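Long-range contact in ribonucleoside-diphosphate reductase (Pseudomonas aeruginosa, PDB 5IM3), which probably reduces ribonucleoside diphosphates to the deoxyribonucleotide precursors of DNA, under allosteric control by nucleotides such as dATP: residues D405-R410 and E455-D460. Residues are numbered along the deposited sequence; the frame is centred on the assembly and turned at random.
Sequences DWTPVR and ETWHLD. With DTP (2'-deoxyadenosine 5'-triphosphate), chain G.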
loop_
_atom_site.group_PDB
_atom_site.type_symbol
_atom_site.label_atom_id
_atom_site.label_comp_id
_atom_site.label_asym_id
_atom_site.label_seq_id
_atom_site.Cartn_x
_atom_site.Cartn_y
_atom_site.Cartn_z
ATOM N N ASP A 405 13.218 36.398 -13.048
ATOM C CA ASP A 405 12.955 36.684 -11.641
ATOM C C ASP A 405 11.540 37.241 -11.501
ATOM O O ASP A 405 11.279 38.393 -11.864
ATOM C CB ASP A 405 13.985 37.669 -11.097
ATOM C CG ASP A 405 13.524 38.340 -9.816
ATOM O OD1 ASP A 405 12.880 37.662 -8.989
ATOM O OD2 ASP A 405 13.800 39.547 -9.641
ATOM N N TRP A 406 10.630 36.433 -10.960
ATOM C CA TRP A 406 9.240 36.829 -10.786
ATOM C C TRP A 406 8.918 37.274 -9.367
ATOM O O TRP A 406 7.766 37.618 -9.085
ATOM C CB TRP A 406 8.322 35.678 -11.203
ATOM C CG TRP A 406 8.167 35.637 -12.679
ATOM C CD1 TRP A 406 8.993 35.020 -13.578
ATOM C CD2 TRP A 406 7.146 36.279 -13.449
ATOM N NE1 TRP A 406 8.541 35.232 -14.857
ATOM C CE2 TRP A 406 7.409 36.000 -14.806
ATOM C CE3 TRP A 406 6.034 37.060 -13.125
ATOM C CZ2 TRP A 406 6.597 36.473 -15.834
ATOM C CZ3 TRP A 406 5.232 37.527 -14.147
ATOM C CH2 TRP A 406 5.515 37.232 -15.484
ATOM N N THR A 407 9.909 37.308 -8.484
ATOM C CA THR A 407 9.666 37.679 -7.094
ATOM C C THR A 407 8.997 39.039 -6.923
ATOM O O THR A 407 8.141 39.160 -6.031
ATOM C CB THR A 407 10.994 37.634 -6.329
ATOM O OG1 THR A 407 11.473 36.284 -6.293
ATOM C CG2 THR A 407 10.838 38.156 -4.904
ATOM N N PRO A 408 9.325 40.083 -7.693
ATOM C CA PRO A 408 8.737 41.406 -7.408
ATOM C C PRO A 408 7.230 41.475 -7.600
ATOM O O PRO A 408 6.603 42.404 -7.073
ATOM C CB PRO A 408 9.464 42.338 -8.393
ATOM C CG PRO A 408 10.712 41.612 -8.775
ATOM C CD PRO A 408 10.348 40.156 -8.752
ATOM N N VAL A 409 6.630 40.534 -8.322
ATOM C CA VAL A 409 5.219 40.622 -8.688
ATOM C C VAL A 409 4.360 40.207 -7.498
ATOM O O VAL A 409 4.566 39.140 -6.910
ATOM C CB VAL A 409 4.933 39.755 -9.925
ATOM C CG1 VAL A 409 3.450 39.752 -10.266
ATOM C CG2 VAL A 409 5.748 40.254 -11.111
ATOM N N ARG A 410 3.376 41.042 -7.158
ATOM C CA ARG A 410 2.616 40.873 -5.924
ATOM C C ARG A 410 1.766 39.606 -5.956
ATOM O O ARG A 410 1.322 39.146 -7.011
ATOM C CB ARG A 410 1.735 42.096 -5.672
ATOM C CG ARG A 410 0.687 42.365 -6.736
ATOM C CD ARG A 410 0.013 43.711 -6.501
ATOM N NE ARG A 410 0.963 44.814 -6.616
ATOM C CZ ARG A 410 0.631 46.101 -6.617
ATOM N NH1 ARG A 410 -0.640 46.468 -6.503
ATOM N NH2 ARG A 410 1.573 47.024 -6.736
ATOM N N GLU A 455 11.311 33.859 -4.732
ATOM C CA GLU A 455 11.944 33.872 -3.423
ATOM C C GLU A 455 11.038 33.204 -2.389
ATOM O O GLU A 455 9.809 33.203 -2.518
ATOM C CB GLU A 455 12.276 35.310 -3.015
ATOM C CG GLU A 455 13.375 35.436 -1.972
ATOM C CD GLU A 455 14.012 36.812 -1.954
ATOM O OE1 GLU A 455 14.109 37.445 -3.030
ATOM O OE2 GLU A 455 14.423 37.264 -0.866
ATOM N N THR A 456 11.662 32.633 -1.351
ATOM C CA THR A 456 10.991 31.645 -0.505
ATOM C C THR A 456 9.964 32.244 0.455
ATOM O O THR A 456 9.125 31.499 0.976
ATOM C CB THR A 456 12.032 30.851 0.291
ATOM O OG1 THR A 456 13.108 30.470 -0.576
ATOM C CG2 THR A 456 11.412 29.593 0.875
ATOM N N TRP A 457 10.003 33.549 0.708
ATOM C CA TRP A 457 8.979 34.200 1.518
ATOM C C TRP A 457 7.795 34.690 0.691
ATOM O O TRP A 457 6.824 35.196 1.263
ATOM C CB TRP A 457 9.577 35.379 2.300
ATOM C CG TRP A 457 10.359 36.349 1.461
ATOM C CD1 TRP A 457 11.719 36.437 1.366
ATOM C CD2 TRP A 457 9.832 37.370 0.603
ATOM N NE1 TRP A 457 12.070 37.446 0.507
ATOM C CE2 TRP A 457 10.931 38.033 0.021
ATOM C CE3 TRP A 457 8.541 37.785 0.268
ATOM C CZ2 TRP A 457 10.779 39.090 -0.874
ATOM C CZ3 TRP A 457 8.390 38.837 -0.624
ATOM C CH2 TRP A 457 9.503 39.477 -1.182
ATOM N N HIS A 458 7.852 34.556 -0.632
ATOM C CA HIS A 458 6.772 35.023 -1.489
ATOM C C HIS A 458 5.484 34.270 -1.177
ATOM O O HIS A 458 5.480 33.044 -1.038
ATOM C CB HIS A 458 7.159 34.831 -2.955
ATOM C CG HIS A 458 6.323 35.615 -3.919
ATOM N ND1 HIS A 458 5.054 35.229 -4.289
ATOM C CD2 HIS A 458 6.588 36.749 -4.609
ATOM C CE1 HIS A 458 4.567 36.098 -5.158
ATOM N NE2 HIS A 458 5.479 37.029 -5.370
ATOM N N LEU A 459 4.381 35.012 -1.074
ATOM C CA LEU A 459 3.129 34.416 -0.624
ATOM C C LEU A 459 2.574 33.378 -1.594
ATOM O O LEU A 459 1.756 32.547 -1.185
ATOM C CB LEU A 459 2.086 35.506 -0.378
ATOM C CG LEU A 459 1.679 35.652 1.086
ATOM C CD1 LEU A 459 0.730 36.820 1.239
ATOM C CD2 LEU A 459 1.038 34.372 1.595
ATOM N N ASP A 460 2.999 33.394 -2.854
ATOM C CA ASP A 460 2.573 32.386 -3.814
ATOM C C ASP A 460 3.499 31.172 -3.842
ATOM O O ASP A 460 3.334 30.304 -4.705
ATOM C CB ASP A 460 2.478 32.996 -5.218
ATOM C CG ASP A 460 1.386 34.050 -5.329
ATOM O OD1 ASP A 460 0.396 33.983 -4.572
ATOM O OD2 ASP A 460 1.521 34.943 -6.190
HETATM P PG DTP G . -0.014 50.441 -7.894
HETATM O O1G DTP G . -1.179 49.693 -7.341
HETATM O O2G DTP G . 0.426 51.610 -7.012
HETATM O O3G DTP G . 1.200 49.539 -8.115
HETATM P PB DTP G . 0.223 50.671 -10.757
HETATM O O1B DTP G . 1.645 50.300 -10.636
HETATM O O2B DTP G . 0.046 51.840 -11.726
HETATM O O3B DTP G . -0.343 51.067 -9.321
HETATM P PA DTP G . -0.097 48.205 -12.089
HETATM O O1A DTP G . 1.334 48.443 -12.148
HETATM O O2A DTP G . -0.636 48.221 -13.501
HETATM O O3A DTP G . -0.656 49.449 -11.278
HETATM O "O5'" DTP G . -0.377 46.811 -11.408
HETATM C "C5'" DTP G . 0.300 46.395 -10.204
HETATM C "C4'" DTP G . 0.136 44.907 -10.017
HETATM O "O4'" DTP G . -1.260 44.560 -10.142
HETATM C "C3'" DTP G . 0.897 44.028 -11.011
HETATM O "O3'" DTP G . 1.463 42.900 -10.344
HETATM C "C2'" DTP G . -0.181 43.591 -11.994
HETATM C "C1'" DTP G . -1.436 43.567 -11.139
HETATM N N9 DTP G . -2.656 43.877 -11.871
HETATM C C8 DTP G . -3.103 45.129 -12.201
HETATM N N7 DTP G . -4.203 45.133 -12.915
HETATM C C5 DTP G . -4.509 43.787 -13.055
HETATM C C6 DTP G . -5.567 43.117 -13.696
HETATM N N6 DTP G . -6.554 43.739 -14.345
HETATM N N1 DTP G . -5.582 41.768 -13.636
HETATM C C2 DTP G . -4.603 41.142 -12.977
HETATM N N3 DTP G . -3.553 41.665 -12.339
HETATM C C4 DTP G . -3.564 43.003 -12.415
#
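Thr-407 and Glu-455 bring their CA atoms to 5.8 Å where neighbouring parallel strands 401-405 and 450-455 of the ribonucleotide reductase α/β barrel run out into type I turns, Trp-406 to Val-409 and Glu-455 to His-458. An Asx turn, Thr-407 N to Asp-405 OD1 (3.0 Å), shapes the first exit. Thr-407 joins the loops: OG1, beside its own backbone N (chi1 -65°), accepts a bent hydrogen bond from Glu-455 N (2.9 Å), while the methyl CG2, opposite that N, reaches CB of Glu-455 and CZ2 of Trp-457. The buried Glu-455 carboxylate has its main partners outside both loops: OE2 salt-bridges Lys-566 and weakly accepts from Trp-457 NE1, OE1 bonds His-513.

The second link is the buried His-458 ring. NE2 donates to Val-409 O (2.8 Å), which lies 7° out of the ring plane and is met nearly end-on. ND1 accepts from Asp-460 N (3.1 Å), so bonds at both nitrogens fix the ring's rotation and place the proton on NE2. Arg-410 turns away to a dATP shared with the second subunit, consistent with the class I specificity site. Asp-380 pairs with its NE, nucleotide C5' lies over the guanidinium face, and NH2 donates to γ-phosphate O3G at 2.9 Å.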